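Local coordinates for protein putative TetR-family transcriptional regulator (Bordetella parapertussis 12822, PDB 3CCY) that probably binds regulatory DNA as a transcription factor of the TetR family, possibly as a repressor, at residues 14-19 with 62-67; 35-40 with 50-55. One frame throughout, in Å; residues are numbered along the deposited sequence.

Interaction 1: 14-19 with 62-67; sequences NIRDTI and LRDMLT
R16 and D64 face each other from two helices. Segment 14-19 lies at the start of helix 15-29, while 62-67 lies within helix 58-81. The backbones stand well apart, R16 CA and D64 CA being 10.6 Å from each other, and it takes a long side chain to bridge them.

R16 supplies that length. Its chain bends at chi2 and chi3, which carries the guanidinium over to helix 58-81. D64 comes to meet it from the opposite direction: with CG anti to the backbone N (chi1 179°) and beside the carbonyl carbon, the carboxylate is carried outward to the arginine. The result is a loose salt bridge in which both guanidinium nitrogens approach OD1. NH1 of R16 lies 3.3 Å from D64 OD1, and NH2 lies 3.4 Å from the same OD1. Both bonds are weak and bent, with N-H...O angles near 135°. The guanidinium and carboxylate planes are 82° apart, so the paired two-oxygen, two-nitrogen match of coplanar groups does not form. The attraction is probably mostly between charges, at the protein surface.

In the fold of a TetR-family regulator this link ties the first helix of the N-terminal DNA-binding region to the long helix that follows the helix-turn-helix. On the buried side of helix 58-81, the selenomethionine M65 packs on I20, A23 and A24 of helix 15-29, and L66 turns to V111 and L127. Another flank faces helix 122-145, where T67 touches L127 and R63 NH2 is hydrogen-bonded to Q123 OE1. T67 OG1 donates to R63 O at 2.7 Å, from the face of that carbonyl opposite to T67 N.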
loop_
_atom_site.group_PDB
_atom_site.type_symbol
_atom_site.label_atom_id
_atom_site.label_comp_id
_atom_site.label_asym_id
_atom_site.label_seq_id
_atom_site.Cartn_x
_atom_site.Cartn_y
_atom_site.Cartn_z
ATOM N N ASN A 14 -30.094 -1.236 -13.386
ATOM C CA ASN A 14 -29.608 -2.588 -13.694
ATOM C C ASN A 14 -28.314 -2.525 -14.514
ATOM O O ASN A 14 -27.255 -2.987 -14.075
ATOM C CB ASN A 14 -30.666 -3.416 -14.458
ATOM C CG ASN A 14 -32.114 -3.057 -14.087
ATOM O OD1 ASN A 14 -32.998 -3.074 -14.947
ATOM N ND2 ASN A 14 -32.360 -2.755 -12.814
ATOM N N ILE A 15 -28.436 -1.944 -15.710
ATOM C CA ILE A 15 -27.326 -1.692 -16.637
ATOM C C ILE A 15 -26.298 -0.698 -16.067
ATOM O O ILE A 15 -25.107 -0.784 -16.383
ATOM C CB ILE A 15 -27.877 -1.218 -18.015
ATOM C CG1 ILE A 15 -26.803 -0.524 -18.868
ATOM C CG2 ILE A 15 -29.102 -0.333 -17.822
ATOM C CD1 ILE A 15 -25.857 -1.476 -19.598
ATOM N N ARG A 16 -26.777 0.237 -15.241
ATOM C CA ARG A 16 -25.934 1.143 -14.451
ATOM C C ARG A 16 -24.774 0.420 -13.773
ATOM O O ARG A 16 -23.611 0.776 -13.970
ATOM C CB ARG A 16 -26.772 1.841 -13.373
ATOM C CG ARG A 16 -27.116 3.299 -13.631
ATOM C CD ARG A 16 -25.893 4.190 -13.466
ATOM N NE ARG A 16 -26.159 5.362 -12.637
ATOM C CZ ARG A 16 -25.640 5.553 -11.425
ATOM N NH1 ARG A 16 -24.817 4.658 -10.895
ATOM N NH2 ARG A 16 -25.939 6.649 -10.741
ATOM N N ASP A 17 -25.110 -0.605 -12.991
ATOM C CA ASP A 17 -24.146 -1.320 -12.157
ATOM C C ASP A 17 -23.224 -2.232 -12.955
ATOM O O ASP A 17 -22.152 -2.585 -12.476
ATOM C CB ASP A 17 -24.858 -2.140 -11.075
ATOM C CG ASP A 17 -26.250 -1.617 -10.761
ATOM O OD1 ASP A 17 -26.395 -0.405 -10.449
ATOM O OD2 ASP A 17 -27.202 -2.431 -10.839
ATOM N N THR A 18 -23.642 -2.624 -14.154
ATOM C CA THR A 18 -22.781 -3.408 -15.037
ATOM C C THR A 18 -21.605 -2.548 -15.499
ATOM O O THR A 18 -20.459 -2.995 -15.481
ATOM C CB THR A 18 -23.550 -3.961 -16.255
ATOM O OG1 THR A 18 -24.815 -4.477 -15.825
ATOM C CG2 THR A 18 -22.753 -5.070 -16.947
ATOM N N ILE A 19 -21.903 -1.312 -15.902
ATOM C CA ILE A 19 -20.882 -0.331 -16.272
ATOM C C ILE A 19 -19.912 -0.147 -15.107
ATOM O O ILE A 19 -18.708 -0.332 -15.267
ATOM C CB ILE A 19 -21.514 1.029 -16.686
ATOM C CG1 ILE A 19 -22.480 0.833 -17.861
ATOM C CG2 ILE A 19 -20.431 2.048 -17.045
ATOM C CD1 ILE A 19 -23.625 1.809 -17.875
ATOM N N LEU A 62 -15.947 6.875 -12.166
ATOM C CA LEU A 62 -15.042 6.734 -11.036
ATOM C C LEU A 62 -15.595 7.349 -9.748
ATOM O O LEU A 62 -15.550 6.717 -8.692
ATOM C CB LEU A 62 -13.645 7.308 -11.352
ATOM C CG LEU A 62 -12.568 7.260 -10.254
ATOM C CD1 LEU A 62 -12.225 5.839 -9.819
ATOM C CD2 LEU A 62 -11.301 7.971 -10.652
ATOM N N ARG A 63 -16.105 8.574 -9.833
ATOM C CA ARG A 63 -16.574 9.288 -8.653
ATOM C C ARG A 63 -17.706 8.507 -7.993
ATOM O O ARG A 63 -17.701 8.327 -6.776
ATOM C CB ARG A 63 -16.997 10.727 -8.998
ATOM C CG ARG A 63 -17.481 11.557 -7.795
ATOM C CD ARG A 63 -18.056 12.912 -8.207
ATOM N NE ARG A 63 -19.218 12.804 -9.096
ATOM C CZ ARG A 63 -19.266 13.239 -10.362
ATOM N NH1 ARG A 63 -20.381 13.093 -11.067
ATOM N NH2 ARG A 63 -18.214 13.821 -10.932
ATOM N N ASP A 64 -18.640 8.019 -8.806
ATOM C CA ASP A 64 -19.763 7.219 -8.312
ATOM C C ASP A 64 -19.340 5.918 -7.611
ATOM O O ASP A 64 -19.772 5.657 -6.478
ATOM C CB ASP A 64 -20.779 6.971 -9.440
ATOM C CG ASP A 64 -21.961 6.119 -9.003
ATOM O OD1 ASP A 64 -23.070 6.676 -8.873
ATOM O OD2 ASP A 64 -21.792 4.892 -8.803
HETATM N N MSE A 65 -18.475 5.115 -8.228
HETATM C CA MSE A 65 -18.073 3.853 -7.572
HETATM C C MSE A 65 -17.271 4.063 -6.286
HETATM O O MSE A 65 -17.333 3.244 -5.366
HETATM C CB MSE A 65 -17.301 2.926 -8.519
HETATM C CG MSE A 65 -15.830 3.223 -8.601
HETATM SE SE MSE A 65 -14.814 2.057 -9.759
HETATM C CE MSE A 65 -15.825 2.187 -11.388
ATOM N N LEU A 66 -16.499 5.140 -6.237
ATOM C CA LEU A 66 -15.751 5.466 -5.047
ATOM C C LEU A 66 -16.684 5.956 -3.946
ATOM O O LEU A 66 -16.525 5.613 -2.788
ATOM C CB LEU A 66 -14.687 6.511 -5.370
ATOM C CG LEU A 66 -13.537 6.000 -6.253
ATOM C CD1 LEU A 66 -12.345 6.944 -6.195
ATOM C CD2 LEU A 66 -13.109 4.587 -5.837
ATOM N N THR A 67 -17.669 6.749 -4.334
ATOM C CA THR A 67 -18.601 7.330 -3.371
ATOM C C THR A 67 -19.468 6.250 -2.720
ATOM O O THR A 67 -19.608 6.204 -1.491
ATOM C CB THR A 67 -19.474 8.417 -4.031
ATOM O OG1 THR A 67 -18.631 9.487 -4.474
ATOM C CG2 THR A 67 -20.489 8.976 -3.062
#

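Interaction 2: 35-40 with 50-55; sequences TSIGDI and RLYHYF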
loop_
_atom_site.group_PDB
_atom_site.type_symbol
_atom_site.label_atom_id
_atom_site.label_comp_id
_atom_site.label_asym_id
_atom_site.label_seq_id
_atom_site.Cartn_x
_atom_site.Cartn_y
_atom_site.Cartn_z
ATOM N N THR A 35 -7.379 2.847 -18.951
ATOM C CA THR A 35 -8.731 2.435 -19.356
ATOM C C THR A 35 -9.499 3.607 -19.976
ATOM O O THR A 35 -9.668 4.646 -19.344
ATOM C CB THR A 35 -9.534 1.900 -18.129
ATOM O OG1 THR A 35 -8.775 0.895 -17.450
ATOM C CG2 THR A 35 -10.890 1.331 -18.548
ATOM N N SER A 36 -9.966 3.441 -21.210
ATOM C CA SER A 36 -10.748 4.485 -21.868
ATOM C C SER A 36 -12.250 4.201 -21.789
ATOM O O SER A 36 -12.666 3.103 -21.424
ATOM C CB SER A 36 -10.305 4.655 -23.329
ATOM O OG SER A 36 -10.632 3.511 -24.101
ATOM N N ILE A 37 -13.051 5.206 -22.131
ATOM C CA ILE A 37 -14.507 5.082 -22.228
ATOM C C ILE A 37 -14.901 4.063 -23.305
ATOM O O ILE A 37 -15.896 3.351 -23.158
ATOM C CB ILE A 37 -15.154 6.468 -22.527
ATOM C CG1 ILE A 37 -14.605 7.531 -21.494
ATOM C CG2 ILE A 37 -16.746 6.383 -22.483
ATOM C CD1 ILE A 37 -14.234 8.896 -22.290
ATOM N N GLY A 38 -14.115 4.005 -24.381
ATOM C CA GLY A 38 -14.304 3.014 -25.439
ATOM C C GLY A 38 -14.111 1.597 -24.927
ATOM O O GLY A 38 -14.911 0.708 -25.237
ATOM N N ASP A 39 -13.046 1.394 -24.150
ATOM C CA ASP A 39 -12.768 0.117 -23.473
ATOM C C ASP A 39 -13.967 -0.374 -22.646
ATOM O O ASP A 39 -14.334 -1.551 -22.709
ATOM C CB ASP A 39 -11.547 0.255 -22.553
ATOM C CG ASP A 39 -10.242 0.427 -23.313
ATOM O OD1 ASP A 39 -10.143 -0.050 -24.462
ATOM O OD2 ASP A 39 -9.300 1.027 -22.748
ATOM N N ILE A 40 -14.566 0.540 -21.873
ATOM C CA ILE A 40 -15.765 0.248 -21.078
ATOM C C ILE A 40 -16.972 -0.081 -21.974
ATOM O O ILE A 40 -17.674 -1.107 -21.641
ATOM C CB ILE A 40 -16.078 1.416 -20.106
ATOM C CG1 ILE A 40 -14.884 1.656 -19.132
ATOM C CG2 ILE A 40 -17.409 1.139 -19.296
ATOM C CD1 ILE A 40 -14.852 3.154 -18.634
ATOM N N ARG A 50 -24.326 4.568 -25.431
ATOM C CA ARG A 50 -25.203 4.140 -24.344
ATOM C C ARG A 50 -24.630 4.326 -22.930
ATOM O O ARG A 50 -25.369 4.263 -21.945
ATOM C CB ARG A 50 -25.652 2.693 -24.571
ATOM C CG ARG A 50 -26.436 2.493 -25.869
ATOM C CD ARG A 50 -27.257 1.206 -25.868
ATOM N NE ARG A 50 -28.327 1.230 -24.863
ATOM C CZ ARG A 50 -28.265 0.623 -23.676
ATOM N NH1 ARG A 50 -29.288 0.708 -22.830
ATOM N NH2 ARG A 50 -27.184 -0.070 -23.330
ATOM N N LEU A 51 -23.322 4.562 -22.829
ATOM C CA LEU A 51 -22.694 4.868 -21.535
ATOM C C LEU A 51 -23.121 6.222 -20.988
ATOM O O LEU A 51 -23.315 6.376 -19.778
ATOM C CB LEU A 51 -21.171 4.836 -21.639
ATOM C CG LEU A 51 -20.448 3.599 -21.118
ATOM C CD1 LEU A 51 -20.700 2.407 -22.029
ATOM C CD2 LEU A 51 -18.971 3.908 -21.027
ATOM N N TYR A 52 -23.295 7.183 -21.887
ATOM C CA TYR A 52 -23.588 8.549 -21.496
ATOM C C TYR A 52 -25.022 8.751 -21.118
ATOM O O TYR A 52 -25.383 9.796 -20.638
ATOM C CB TYR A 52 -23.171 9.534 -22.567
ATOM C CG TYR A 52 -21.705 9.533 -22.845
ATOM C CD1 TYR A 52 -21.164 8.655 -23.712
ATOM C CD2 TYR A 52 -20.867 10.422 -22.233
ATOM C CE1 TYR A 52 -19.837 8.656 -23.959
ATOM C CE2 TYR A 52 -19.546 10.419 -22.475
ATOM C CZ TYR A 52 -19.039 9.537 -23.338
ATOM O OH TYR A 52 -17.716 9.532 -23.583
ATOM N N HIS A 53 -25.826 7.726 -21.325
ATOM C CA HIS A 53 -27.212 7.650 -20.856
ATOM C C HIS A 53 -27.244 7.562 -19.326
ATOM O O HIS A 53 -28.244 7.917 -18.698
ATOM C CB HIS A 53 -27.911 6.433 -21.484
ATOM C CG HIS A 53 -29.405 6.438 -21.343
ATOM N ND1 HIS A 53 -30.246 6.938 -22.320
ATOM C CD2 HIS A 53 -30.211 5.978 -20.355
ATOM C CE1 HIS A 53 -31.502 6.801 -21.930
ATOM N NE2 HIS A 53 -31.508 6.218 -20.743
ATOM N N TYR A 54 -26.135 7.111 -18.737
ATOM C CA TYR A 54 -26.033 6.932 -17.286
ATOM C C TYR A 54 -24.941 7.782 -16.647
ATOM O O TYR A 54 -25.043 8.133 -15.468
ATOM C CB TYR A 54 -25.818 5.454 -16.941
ATOM C CG TYR A 54 -26.746 4.519 -17.681
ATOM C CD1 TYR A 54 -28.043 4.275 -17.220
ATOM C CD2 TYR A 54 -26.333 3.886 -18.850
ATOM C CE1 TYR A 54 -28.901 3.418 -17.906
ATOM C CE2 TYR A 54 -27.183 3.030 -19.546
ATOM C CZ TYR A 54 -28.463 2.801 -19.070
ATOM O OH TYR A 54 -29.301 1.953 -19.766
ATOM N N PHE A 55 -23.902 8.105 -17.417
ATOM C CA PHE A 55 -22.743 8.845 -16.899
ATOM C C PHE A 55 -22.265 9.946 -17.840
ATOM O O PHE A 55 -22.235 9.762 -19.061
ATOM C CB PHE A 55 -21.575 7.896 -16.621
ATOM C CG PHE A 55 -21.866 6.853 -15.580
ATOM C CD1 PHE A 55 -22.131 5.539 -15.953
ATOM C CD2 PHE A 55 -21.855 7.179 -14.221
ATOM C CE1 PHE A 55 -22.394 4.562 -14.991
ATOM C CE2 PHE A 55 -22.120 6.216 -13.257
ATOM C CZ PHE A 55 -22.388 4.906 -13.642
#
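The predicted helix-turn-helix supplies both partners here: I37 and I40 lie on its first helix, 37-43, and L51 and Y52 on the helically folded residues near its end. I37 and L51 make the nearest backbone pair, their CA atoms 8.2 Å apart, and only side chains meet.

One methyl group is central. L51 CD2 reaches between two branches one turn apart, lying 3.6 Å from I37 CG2 and 3.6 Å from I40 CG2. In both isoleucines CG2 is anti to the backbone N, with chi1 near -60°, and this turns the branch methyl toward L51. I40 and L51 are buried, which suits apolar side chains; the branch methyls sit close to the backbone, and the longer leucine fork reaches both isoleucines. Farther out, Y52 lies roughly at right angles to I37. Its OH makes a van der Waals approach of 3.5 Å to I37 CG2, and the apolar contact is Y52 CZ with I37 CG2 at 4.0 Å.

Helix 37-43 is started by a capping box. S36 OG accepts from D39 N at 3.2 Å, while S36 N donates to D39 OD2 at 2.9 Å in a nearly straight bond (174°), from above the carboxylate plane. D39 also forms a salt bridge with R42. Helix 37-43 thus packs on the helically turned residues 50-53, probably part of the recognition element, as in the helix-turn-helix of TetR-family regulators.

Interactions 1 and 2 have centres about 11 Å apart, on the same side of the chain's centre, and they touch. Along the sequence, both segments of interaction 2 fall between those of interaction 1, so the salt bridge joins the helices that bracket the helix-turn-helix. Residues Y54 and F55 make the connection. Y54 CD2 packs at 3.5 Å against I19 CD1, and F55 CZ lies 3.6 Å from R16 CD, beside the aliphatic part of the arginine whose guanidinium reaches D64. F55 also touches D64 and V61 on helix 58-81. F55 thus lies between the two helices of interaction 1, while Y54 packs on helix 15-29, consistent with one compact DNA-binding unit.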